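Local coordinates for cytochrome c (Shewanella violacea, PDB 6A3L), which carries a covalently bound heme c and probably transfers electrons, at residues A73-W76 with T77-D81; A84-V87 with S88-N92. All coordinates share one frame; numbering follows the deposited sequence.

Contact 1: A73-W76 with T77-D81; sequences AKIW and TDKSD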
loop_
_atom_site.group_PDB
_atom_site.type_symbol
_atom_site.label_atom_id
_atom_site.label_comp_id
_atom_site.label_asym_id
_atom_site.label_seq_id
_atom_site.Cartn_x
_atom_site.Cartn_y
_atom_site.Cartn_z
ATOM N N ALA A 73 -18.053 10.203 -12.675
ATOM C CA ALA A 73 -18.673 9.066 -13.345
ATOM C C ALA A 73 -18.106 8.840 -14.739
ATOM O O ALA A 73 -18.157 7.715 -15.244
ATOM C CB ALA A 73 -20.186 9.262 -13.419
ATOM N N LYS A 74 -17.516 9.872 -15.348
ATOM C CA LYS A 74 -16.908 9.725 -16.663
ATOM C C LYS A 74 -15.832 8.647 -16.679
ATOM O O LYS A 74 -15.482 8.156 -17.759
ATOM C CB LYS A 74 -16.334 11.076 -17.107
ATOM C CG LYS A 74 -15.725 11.095 -18.517
ATOM C CD LYS A 74 -15.089 12.451 -18.878
ATOM C CE LYS A 74 -14.574 13.155 -17.632
ATOM N NZ LYS A 74 -13.814 14.394 -17.916
ATOM N N ILE A 75 -15.354 8.212 -15.510
ATOM C CA ILE A 75 -14.366 7.136 -15.460
ATOM C C ILE A 75 -14.899 5.893 -16.156
ATOM O O ILE A 75 -14.191 5.259 -16.946
ATOM C CB ILE A 75 -13.969 6.833 -14.003
ATOM C CG1 ILE A 75 -13.139 7.971 -13.404
ATOM C CG2 ILE A 75 -13.293 5.445 -13.881
ATOM C CD1 ILE A 75 -12.747 7.739 -11.973
ATOM N N TRP A 76 -16.162 5.543 -15.892
ATOM C CA TRP A 76 -16.758 4.304 -16.381
ATOM C C TRP A 76 -17.364 4.412 -17.780
ATOM O O TRP A 76 -17.561 3.380 -18.435
ATOM C CB TRP A 76 -17.804 3.809 -15.376
ATOM C CG TRP A 76 -17.161 3.405 -14.093
ATOM C CD1 TRP A 76 -16.583 2.206 -13.816
ATOM C CD2 TRP A 76 -17.020 4.205 -12.909
ATOM N NE1 TRP A 76 -16.093 2.202 -12.532
ATOM C CE2 TRP A 76 -16.354 3.415 -11.950
ATOM C CE3 TRP A 76 -17.405 5.502 -12.564
ATOM C CZ2 TRP A 76 -16.057 3.883 -10.663
ATOM C CZ3 TRP A 76 -17.102 5.972 -11.297
ATOM C CH2 TRP A 76 -16.439 5.158 -10.354
ATOM N N THR A 77 -17.716 5.616 -18.239
ATOM C CA THR A 77 -18.056 5.783 -19.650
ATOM C C THR A 77 -16.827 5.642 -20.533
ATOM O O THR A 77 -16.950 5.326 -21.720
ATOM C CB THR A 77 -18.728 7.133 -19.892
ATOM O OG1 THR A 77 -17.781 8.189 -19.679
ATOM C CG2 THR A 77 -19.946 7.307 -18.965
ATOM N N ASP A 78 -15.642 5.916 -19.999
ATOM C CA ASP A 78 -14.399 5.716 -20.739
ATOM C C ASP A 78 -13.406 4.817 -19.996
ATOM O O ASP A 78 -12.199 5.082 -19.986
ATOM C CB ASP A 78 -13.750 7.056 -21.081
ATOM C CG ASP A 78 -12.957 6.993 -22.361
ATOM O OD1 ASP A 78 -12.540 5.878 -22.763
ATOM O OD2 ASP A 78 -12.774 8.056 -22.982
ATOM N N LYS A 79 -13.892 3.720 -19.402
ATOM C CA LYS A 79 -13.058 2.872 -18.544
ATOM C C LYS A 79 -11.820 2.366 -19.272
ATOM O O LYS A 79 -10.760 2.194 -18.661
ATOM C CB LYS A 79 -13.893 1.695 -18.031
ATOM C CG LYS A 79 -13.246 0.866 -16.944
ATOM C CD LYS A 79 -12.860 1.711 -15.743
ATOM C CE LYS A 79 -12.725 0.840 -14.493
ATOM N NZ LYS A 79 -11.898 -0.377 -14.781
ATOM N N SER A 80 -11.928 2.139 -20.578
ATOM C CA SER A 80 -10.779 1.691 -21.359
ATOM C C SER A 80 -9.606 2.668 -21.236
ATOM O O SER A 80 -8.469 2.259 -20.976
ATOM C CB SER A 80 -11.205 1.516 -22.820
ATOM O OG SER A 80 -10.176 0.933 -23.576
ATOM N N ASP A 81 -9.873 3.969 -21.408
ATOM C CA ASP A 81 -8.825 4.986 -21.317
ATOM C C ASP A 81 -8.322 5.170 -19.886
ATOM O O ASP A 81 -7.127 5.422 -19.666
ATOM C CB ASP A 81 -9.344 6.321 -21.865
ATOM C CG ASP A 81 -8.374 7.464 -21.635
ATOM O OD1 ASP A 81 -8.695 8.378 -20.840
ATOM O OD2 ASP A 81 -7.288 7.446 -22.241
#

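Contact 2: A84-V87 with S88-N92; sequences AKMV and SLQDN. With HEC (heme c), chain C.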
loop_
_atom_site.group_PDB
_atom_site.type_symbol
_atom_site.label_atom_id
_atom_site.label_comp_id
_atom_site.label_asym_id
_atom_site.label_seq_id
_atom_site.Cartn_x
_atom_site.Cartn_y
_atom_site.Cartn_z
ATOM N N ALA A 84 -5.886 2.522 -19.058
ATOM C CA ALA A 84 -4.636 2.813 -19.751
ATOM C C ALA A 84 -3.786 3.807 -18.968
ATOM O O ALA A 84 -2.580 3.597 -18.783
ATOM C CB ALA A 84 -4.940 3.343 -21.148
ATOM N N LYS A 85 -4.400 4.887 -18.482
ATOM C CA LYS A 85 -3.651 5.864 -17.691
ATOM C C LYS A 85 -3.075 5.217 -16.437
ATOM O O LYS A 85 -1.934 5.496 -16.051
ATOM C CB LYS A 85 -4.547 7.052 -17.326
ATOM C CG LYS A 85 -5.018 7.864 -18.546
ATOM C CD LYS A 85 -5.900 9.041 -18.145
ATOM C CE LYS A 85 -6.272 9.884 -19.347
ATOM N NZ LYS A 85 -5.069 10.417 -20.034
ATOM N N MET A 86 -3.856 4.353 -15.784
ATOM C CA MET A 86 -3.364 3.660 -14.600
ATOM C C MET A 86 -2.209 2.737 -14.950
ATOM O O MET A 86 -1.213 2.674 -14.219
ATOM C CB MET A 86 -4.497 2.875 -13.927
ATOM C CG MET A 86 -4.149 2.461 -12.512
ATOM S SD MET A 86 -4.114 3.929 -11.467
ATOM C CE MET A 86 -5.864 4.186 -11.207
ATOM N N VAL A 87 -2.317 2.016 -16.069
ATOM C CA VAL A 87 -1.215 1.151 -16.483
ATOM C C VAL A 87 0.040 1.977 -16.733
ATOM O O VAL A 87 1.157 1.561 -16.389
ATOM C CB VAL A 87 -1.604 0.341 -17.737
ATOM C CG1 VAL A 87 -0.424 -0.493 -18.219
ATOM C CG2 VAL A 87 -2.796 -0.541 -17.460
ATOM N N SER A 88 -0.129 3.173 -17.321
ATOM C CA SER A 88 0.998 4.078 -17.521
ATOM C C SER A 88 1.591 4.533 -16.195
ATOM O O SER A 88 2.817 4.657 -16.067
ATOM C CB SER A 88 0.564 5.294 -18.343
ATOM O OG SER A 88 0.654 5.030 -19.720
ATOM N N LEU A 89 0.737 4.829 -15.209
ATOM C CA LEU A 89 1.262 5.186 -13.896
ATOM C C LEU A 89 2.170 4.084 -13.378
ATOM O O LEU A 89 3.225 4.360 -12.798
ATOM C CB LEU A 89 0.123 5.443 -12.908
ATOM C CG LEU A 89 0.518 5.749 -11.454
ATOM C CD1 LEU A 89 1.219 7.110 -11.294
ATOM C CD2 LEU A 89 -0.683 5.670 -10.571
ATOM N N GLN A 90 1.771 2.826 -13.576
ATOM C CA GLN A 90 2.593 1.706 -13.138
ATOM C C GLN A 90 3.909 1.666 -13.893
ATOM O O GLN A 90 4.983 1.585 -13.285
ATOM C CB GLN A 90 1.812 0.405 -13.306
ATOM C CG GLN A 90 0.566 0.348 -12.438
ATOM C CD GLN A 90 -0.431 -0.703 -12.894
ATOM O OE1 GLN A 90 -0.188 -1.437 -13.853
ATOM N NE2 GLN A 90 -1.552 -0.794 -12.188
ATOM N N ASP A 91 3.850 1.769 -15.222
ATOM C CA ASP A 91 5.082 1.748 -16.008
ATOM C C ASP A 91 6.003 2.897 -15.613
ATOM O O ASP A 91 7.211 2.695 -15.428
ATOM C CB ASP A 91 4.765 1.790 -17.510
ATOM C CG ASP A 91 4.142 0.483 -18.019
ATOM O OD1 ASP A 91 4.009 -0.475 -17.222
ATOM O OD2 ASP A 91 3.821 0.397 -19.223
ATOM N N ASN A 92 5.449 4.106 -15.461
ATOM C CA ASN A 92 6.258 5.243 -15.023
ATOM C C ASN A 92 6.798 5.046 -13.607
ATOM O O ASN A 92 7.918 5.473 -13.306
ATOM C CB ASN A 92 5.442 6.526 -15.088
ATOM C CG ASN A 92 5.074 6.897 -16.500
ATOM O OD1 ASN A 92 5.489 6.240 -17.452
ATOM N ND2 ASN A 92 4.307 7.965 -16.645
HETATM FE FE HEC C . -4.869 9.947 -7.749
HETATM C CHA HEC C . -7.533 10.360 -5.558
HETATM C CHB HEC C . -2.704 10.946 -5.310
HETATM C CHC HEC C . -2.146 8.888 -9.653
HETATM C CHD HEC C . -7.000 8.792 -10.112
HETATM N NA HEC C . -5.094 10.521 -5.808
HETATM C C1A HEC C . -6.275 10.661 -5.108
HETATM C C2A HEC C . -5.944 11.201 -3.822
HETATM C C3A HEC C . -4.618 11.358 -3.743
HETATM C C4A HEC C . -4.049 10.929 -4.994
HETATM C CMA HEC C . -3.825 11.915 -2.533
HETATM C CAA HEC C . -6.961 11.503 -2.716
HETATM C CBA HEC C . -7.218 10.154 -2.022
HETATM C CGA HEC C . -7.979 10.433 -0.754
HETATM O O1A HEC C . -7.292 10.721 0.253
HETATM O O2A HEC C . -9.237 10.393 -0.746
HETATM N NB HEC C . -2.771 9.860 -7.510
HETATM C C1B HEC C . -2.109 10.444 -6.447
HETATM C C2B HEC C . -0.691 10.437 -6.739
HETATM C C3B HEC C . -0.510 9.885 -7.954
HETATM C C4B HEC C . -1.824 9.500 -8.454
HETATM C CMB HEC C . 0.365 11.019 -5.768
HETATM C CAB HEC C . 0.834 9.639 -8.693
HETATM C CBB HEC C . 1.937 9.275 -8.014
HETATM N NC HEC C . -4.627 8.990 -9.518
HETATM C C1C HEC C . -3.430 8.705 -10.159
HETATM C C2C HEC C . -3.751 8.170 -11.471
HETATM C C3C HEC C . -5.088 8.166 -11.624
HETATM C C4C HEC C . -5.659 8.663 -10.382
HETATM C CMC HEC C . -2.679 7.754 -12.503
HETATM C CAC HEC C . -5.925 7.687 -12.846
HETATM C CBC HEC C . -5.538 6.654 -13.607
HETATM N ND HEC C . -6.889 9.632 -7.796
HETATM C C1D HEC C . -7.560 9.156 -8.910
HETATM C C2D HEC C . -8.963 9.114 -8.599
HETATM C C3D HEC C . -9.126 9.549 -7.339
HETATM C C4D HEC C . -7.821 9.889 -6.814
HETATM C CMD HEC C . -10.062 8.645 -9.583
HETATM C CAD HEC C . -10.463 9.662 -6.568
HETATM C CBD HEC C . -10.621 8.530 -5.542
HETATM C CGD HEC C . -11.932 8.692 -4.805
HETATM O O1D HEC C . -12.085 9.671 -4.038
HETATM O O2D HEC C . -12.840 7.850 -4.985
#

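Contact 1: A73-W76 with T77-D81
Thr77 and Asp78 both bond to the carbonyl oxygen of Lys74, so two donors converge on one acceptor. The hydroxyl Thr77 OG1 donates to Lys74 O over 3.0 Å. The backbone Asp78 N donates to Lys74 O at 3.2 Å, with an N-H...O angle of 145°. Both donors come from one face of the carbonyl plane. The hydroxyl arrives at a steep angle, 110° at the oxygen, and the amide closer to the line of the C=O bond. Thr77 holds OG1 between its backbone N and carbonyl carbon (chi1 68°), which turns the hydroxyl back onto the preceding turn. Asp78 then takes the N-cap position of helix 79-99.

The apolar contacts lie around Lys79. Lys79 CD is 4.2 Å from Ile75 CG2. Lys79 CE stands 4.1 Å from Trp76 NE1, obliquely to the indole. Ile75 CG2 also sits over the centre of one face of the Trp76 ring, 4.0 Å above its plane. The chain of Lys79 bends at chi2 and again at chi4; the first bend brings CD and CE back beside Ile75 and the indole. Its ammonium forms a salt bridge with Asp83. With an alanine in place of Lys79 the methylenes and ammonium are gone, which is likely to leave Asp83 without this positive partner and open a gap beside Ile75 CG2 and the indole.

Other polar ends are tied to surrounding parts of the fold. Trp76 NE1 bonds to Phe60 O, and Lys74 NZ bonds to Val125 O near the end of helix 105-126. Ile75 touches the heme.

Lys74 O, gripped by two donors, thus ties the short helical turn to the N-cap residue Asp78. The indole, the isoleucine and the lysine methylenes pack beside this polar link.

Contact 2: A84-V87 with S88-N92
Ala84 begins the contact by accepting a hydrogen bond from Ser88 N at its carbonyl oxygen. This is the regular i to i+4 pattern of an alpha helix, and the next three residues continue it.

Lys85 accepts from Leu89 N. Lys85 CB borders the heme, 3.9 Å from heme CBC, and the rest of the chain leads away from it. The side chain also touches Tyr126.

Met86 accepts from Gln90 N. Its CG is anti to the backbone N (chi1 -164°), and bends at chi2 and chi3 bring Met86 SD and CE to the CAC-CBC substituent of the heme. There Met86 CE meets heme CBC at 3.5 Å. Met86 lies side by side with Leu89, Met86 SD 4.0 Å from Leu89 CD2, and both side chains point the same way. Leu89 CD2 rests 3.5 Å from heme CMC, and Leu89 CD1 is 3.6 Å from heme CAB. Phe17 and Met20 of helix 6-31 touch Met86 and Leu89 respectively. Gln90 crosses Met86 obliquely, Gln90 NE2 4.2 Å from Met86 CG, and NE2 makes a weak bond to Ser53 O.

Val87 accepts from Asp91 N through a fairly straight bond, 165° at the hydrogen. Gln90 OE1 lies 3.8 Å from Val87 CA. The side chain of Val87 is exposed.

The helix is thus amphipathic: sulfur and methyl groups line an apolar wall of the heme pocket, while Val87, Ser88 and Asp91 lie at the surface.

Contact 1 comes first along the chain, and contact 2 follows it in series, with centres about 15 Å apart. They share helix 79-99. Residues 73-81 hold the short helix 74-77 and the start of the long one, while residues 84-92 lie further along it. The two do not touch each other. Contact 1 is near the surface, about 18 Å from the centre of the chain; contact 2 is about 9 Å from it. Both supply residues to the heme pocket, Ile75 from the first and Lys85, Met86 and Leu89 from the second. One helix and its lead-in thus border the heme within the four-helix bundle of cytochrome c'.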